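Local coordinates for glycosyltransferase (duf1792) (Streptococcus sanguinis, PDB 5V4A), which is a UDP-binding glycosyltransferase domain of the GT-D fold, from a longer protein probably belonging to the accessory SecA2/SecY2 export system for a serine-rich repeat cell wall protein, at residues N175-L180 / A204-Y209. Sequence-based numbering, arbitrary orientation.
With UDP (uridine-5'-diphosphate), chain C.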
ATOM      1  N   ASN A 175     -20.397   6.913  25.108  1.00 15.21           N
ATOM      2  CA  ASN A 175     -21.801   7.309  24.965  1.00 15.48           C
ATOM      3  C   ASN A 175     -21.957   8.470  23.972  1.00 20.75           C
ATOM      4  O   ASN A 175     -22.718   9.413  24.200  1.00 19.12           O
ATOM      5  CB  ASN A 175     -22.394   7.693  26.323  1.00 20.79           C
ATOM      6  CG  ASN A 175     -22.575   6.506  27.260  1.00 20.43           C
ATOM      7  OD1 ASN A 175     -22.440   5.341  26.874  1.00 19.72           O
ATOM      8  ND2 ASN A 175     -22.856   6.807  28.518  1.00 27.05           N
ATOM      9  N   ALA A 176     -21.204   8.424  22.867  1.00 14.31           N
ATOM     10  CA  ALA A 176     -21.280   9.510  21.889  1.00 13.92           C
ATOM     11  C   ALA A 176     -22.603   9.512  21.137  1.00 16.51           C
ATOM     12  O   ALA A 176     -22.977  10.544  20.562  1.00 14.26           O
ATOM     13  CB  ALA A 176     -20.136   9.422  20.874  1.00 13.18           C
ATOM     14  N   TYR A 177     -23.307   8.385  21.122  1.00 18.52           N
ATOM     15  CA  TYR A 177     -24.543   8.315  20.354  1.00 21.06           C
ATOM     16  C   TYR A 177     -25.544   9.382  20.780  1.00 17.88           C
ATOM     17  O   TYR A 177     -26.328   9.859  19.951  1.00 26.44           O
ATOM     18  CB  TYR A 177     -25.175   6.931  20.467  1.00 14.75           C
ATOM     19  CG  TYR A 177     -26.404   6.829  19.588  1.00 20.71           C
ATOM     20  CD1 TYR A 177     -26.270   6.494  18.245  1.00 20.88           C
ATOM     21  CD2 TYR A 177     -27.690   7.086  20.085  1.00 20.00           C
ATOM     22  CE1 TYR A 177     -27.374   6.414  17.414  1.00 28.87           C
ATOM     23  CE2 TYR A 177     -28.801   7.002  19.252  1.00 15.93           C
ATOM     24  CZ  TYR A 177     -28.625   6.668  17.916  1.00 24.41           C
ATOM     25  OH  TYR A 177     -29.706   6.577  17.072  1.00 30.48           O
ATOM     26  N   SER A 178     -25.546   9.780  22.053  1.00 15.48           N
ATOM     27  CA  SER A 178     -26.540  10.776  22.446  1.00 29.79           C
ATOM     28  C   SER A 178     -26.304  12.136  21.794  1.00 24.74           C
ATOM     29  O   SER A 178     -27.198  12.986  21.838  1.00 20.48           O
ATOM     30  CB  SER A 178     -26.574  10.935  23.970  1.00 32.47           C
ATOM     31  OG  SER A 178     -25.524  11.762  24.421  1.00 35.15           O
ATOM     32  N   LYS A 179     -25.136  12.359  21.190  1.00 19.98           N
ATOM     33  CA  LYS A 179     -24.832  13.619  20.523  1.00 18.47           C
ATOM     34  C   LYS A 179     -24.775  13.492  18.999  1.00 14.40           C
ATOM     35  O   LYS A 179     -24.296  14.409  18.339  1.00 14.13           O
ATOM     36  CB  LYS A 179     -23.509  14.177  21.054  1.00 22.18           C
ATOM     37  CG  LYS A 179     -23.653  14.859  22.413  1.00 21.69           C
ATOM     38  CD  LYS A 179     -22.417  15.650  22.791  1.00 33.55           C
ATOM     39  CE  LYS A 179     -22.554  16.258  24.192  1.00 41.88           C
ATOM     40  NZ  LYS A 179     -23.683  17.230  24.275  1.00 47.71           N
ATOM     41  N   LEU A 180     -25.333  12.416  18.433  1.00 20.09           N
ATOM     42  CA  LEU A 180     -25.152  12.117  17.009  1.00 19.90           C
ATOM     43  C   LEU A 180     -25.573  13.282  16.116  1.00 22.77           C
ATOM     44  O   LEU A 180     -24.844  13.667  15.191  1.00 19.20           O
ATOM     45  CB  LEU A 180     -25.940  10.859  16.625  1.00 19.13           C
ATOM     46  CG  LEU A 180     -25.987  10.532  15.122  1.00 25.14           C
ATOM     47  CD1 LEU A 180     -24.610  10.125  14.613  1.00 17.04           C
ATOM     48  CD2 LEU A 180     -26.995   9.431  14.828  1.00 25.41           C
ATOM     49  N   ALA A 204     -19.783   5.655  15.286  1.00 16.53           N
ATOM     50  CA  ALA A 204     -19.125   5.806  13.991  1.00 15.21           C
ATOM     51  C   ALA A 204     -19.915   5.122  12.879  1.00 19.08           C
ATOM     52  O   ALA A 204     -19.942   5.609  11.739  1.00 14.67           O
ATOM     53  CB  ALA A 204     -17.699   5.245  14.052  1.00 12.69           C
ATOM     54  N   LYS A 205     -20.572   4.001  13.183  1.00 13.93           N
ATOM     55  CA  LYS A 205     -21.215   3.229  12.121  1.00 14.15           C
ATOM     56  C   LYS A 205     -22.470   3.928  11.621  1.00 19.53           C
ATOM     57  O   LYS A 205     -22.734   3.964  10.411  1.00 14.50           O
ATOM     58  CB  LYS A 205     -21.552   1.826  12.625  1.00 14.67           C
ATOM     59  CG  LYS A 205     -20.311   0.988  12.923  1.00 16.81           C
ATOM     60  CD  LYS A 205     -19.802   1.119  14.313  1.00 23.99           C
ATOM     61  CE  LYS A 205     -18.596   0.198  14.552  1.00 15.63           C
ATOM     62  NZ  LYS A 205     -17.235   0.700  14.138  1.00 15.03           N
ATOM     63  N   VAL A 206     -23.241   4.502  12.540  1.00 19.33           N
ATOM     64  CA  VAL A 206     -24.429   5.246  12.154  1.00 17.79           C
ATOM     65  C   VAL A 206     -24.041   6.550  11.485  1.00 15.08           C
ATOM     66  O   VAL A 206     -24.716   7.019  10.560  1.00 15.30           O
ATOM     67  CB  VAL A 206     -25.306   5.496  13.389  1.00 21.29           C
ATOM     68  CG1 VAL A 206     -26.615   6.111  12.962  1.00 16.77           C
ATOM     69  CG2 VAL A 206     -25.507   4.208  14.171  1.00 16.56           C
ATOM     70  N   LEU A 207     -22.975   7.179  11.982  1.00 16.28           N
ATOM     71  CA  LEU A 207     -22.484   8.422  11.407  1.00 14.20           C
ATOM     72  C   LEU A 207     -22.073   8.226   9.953  1.00 13.81           C
ATOM     73  O   LEU A 207     -22.527   8.957   9.060  1.00 13.98           O
ATOM     74  CB  LEU A 207     -21.320   8.945  12.262  1.00 13.73           C
ATOM     75  CG  LEU A 207     -20.710  10.319  11.958  1.00 34.00           C
ATOM     76  CD1 LEU A 207     -21.772  11.395  11.741  1.00 26.50           C
ATOM     77  CD2 LEU A 207     -19.697  10.742  13.025  1.00 27.48           C
ATOM     78  N   VAL A 208     -21.202   7.246   9.691  1.00 16.06           N
ATOM     79  CA  VAL A 208     -20.789   7.024   8.305  1.00 13.08           C
ATOM     80  C   VAL A 208     -22.008   6.751   7.434  1.00 13.64           C
ATOM     81  O   VAL A 208     -22.145   7.313   6.342  1.00 13.67           O
ATOM     82  CB  VAL A 208     -19.770   5.880   8.194  1.00 12.67           C
ATOM     83  CG1 VAL A 208     -19.625   5.500   6.695  1.00 12.58           C
ATOM     84  CG2 VAL A 208     -18.432   6.299   8.764  1.00 15.44           C
ATOM     85  N   TYR A 209     -22.885   5.846   7.873  1.00 14.16           N
ATOM     86  CA  TYR A 209     -24.062   5.538   7.060  1.00 16.17           C
ATOM     87  C   TYR A 209     -24.860   6.797   6.751  1.00 15.12           C
ATOM     88  O   TYR A 209     -25.207   7.059   5.589  1.00 15.31           O
ATOM     89  CB  TYR A 209     -24.955   4.511   7.751  1.00 17.94           C
ATOM     90  CG  TYR A 209     -26.155   4.172   6.898  1.00 19.85           C
ATOM     91  CD1 TYR A 209     -26.124   3.107   6.028  1.00 24.49           C
ATOM     92  CD2 TYR A 209     -27.313   4.942   6.951  1.00 16.59           C
ATOM     93  CE1 TYR A 209     -27.221   2.812   5.225  1.00 16.72           C
ATOM     94  CE2 TYR A 209     -28.413   4.657   6.145  1.00 23.92           C
ATOM     95  CZ  TYR A 209     -28.361   3.582   5.298  1.00 28.12           C
ATOM     96  OH  TYR A 209     -29.445   3.282   4.499  1.00 36.24           O
TER
HETATM   97  N1  UDP C 301     -15.046   5.943  20.990  1.00 11.34           N
HETATM   98  C2  UDP C 301     -15.348   7.258  21.254  1.00 10.60           C
HETATM   99  N3  UDP C 301     -16.604   7.478  21.755  1.00 14.87           N
HETATM  100  C4  UDP C 301     -17.572   6.528  22.019  1.00 14.81           C
HETATM  101  C5  UDP C 301     -17.190   5.188  21.709  1.00  9.50           C
HETATM  102  C6  UDP C 301     -15.965   4.942  21.201  1.00  9.59           C
HETATM  103  O2  UDP C 301     -14.562   8.172  21.060  1.00 18.30           O
HETATM  104  O4  UDP C 301     -18.678   6.884  22.467  1.00 17.16           O
HETATM  105  C1' UDP C 301     -13.723   5.658  20.373  1.00 15.16           C
HETATM  106  C2' UDP C 301     -12.657   5.012  21.249  1.00 20.59           C
HETATM  107  O2' UDP C 301     -12.055   5.967  22.121  1.00 16.95           O
HETATM  108  C3' UDP C 301     -11.702   4.475  20.161  1.00 18.77           C
HETATM  109  C4' UDP C 301     -12.640   4.165  18.977  1.00 18.02           C
HETATM  110  O4' UDP C 301     -13.918   4.739  19.325  1.00 13.61           O
HETATM  111  O3' UDP C 301     -10.765   5.451  19.719  1.00 17.53           O
HETATM  112  C5' UDP C 301     -12.795   2.704  18.626  1.00 12.73           C
HETATM  113  O5' UDP C 301     -13.813   2.474  17.627  1.00 10.41           O
HETATM  114  PA  UDP C 301     -14.235   1.005  17.221  1.00 14.88           P
HETATM  115  O1A UDP C 301     -14.934   0.300  18.380  1.00 21.32           O
HETATM  116  O2A UDP C 301     -14.979   1.115  15.943  1.00 18.96           O
HETATM  117  O3A UDP C 301     -12.816   0.227  16.996  1.00 16.29           O
HETATM  118  PB  UDP C 301     -12.410  -1.147  16.307  1.00 14.72           P
HETATM  119  O1B UDP C 301     -13.746  -1.665  15.759  1.00 17.49           O
HETATM  120  O2B UDP C 301     -11.941  -2.010  17.502  1.00 14.63           O
HETATM  121  O3B UDP C 301     -11.377  -0.948  15.239  1.00 17.22           O
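Leu180 pushes its forked tip against helix 201-213 where Val206 points at it, beside the base of Leu207. The prongs part between these neighbouring residues: CD2 lies 3.8 Å from Val206 CG1, the two side chains crossing at about a right angle, while CD1 comes within 4.2 Å of Leu207 CB and as near to its CA. With CB already directed at the helix, a chi1 of 172° sets CG anti to the backbone N and extends the fork onto it. Val206 in turn is the bump that enters the notch between Leu180 and Tyr177: CG1 takes the leucine, and CG2 meets the edge of the Tyr177 ring, 4.3 Å from CE1 and near the ring plane. Leu50 of helix 48-58 touches both Tyr177 and Val206, adding a third element to this apolar patch.

The 175-180 segment also holds the uracil of UDP, Ala176 N donating to O4 (3.0 Å), and 204-209 the alpha phosphate, where Lys205, bent at chi2 and chi4, carries NZ to O2A (2.9 Å); NZ also forms a salt bridge with Asp220. Between the segments only apolar van der Waals contacts meet, over little surface, so their fit depends on shape rather than directional bonds.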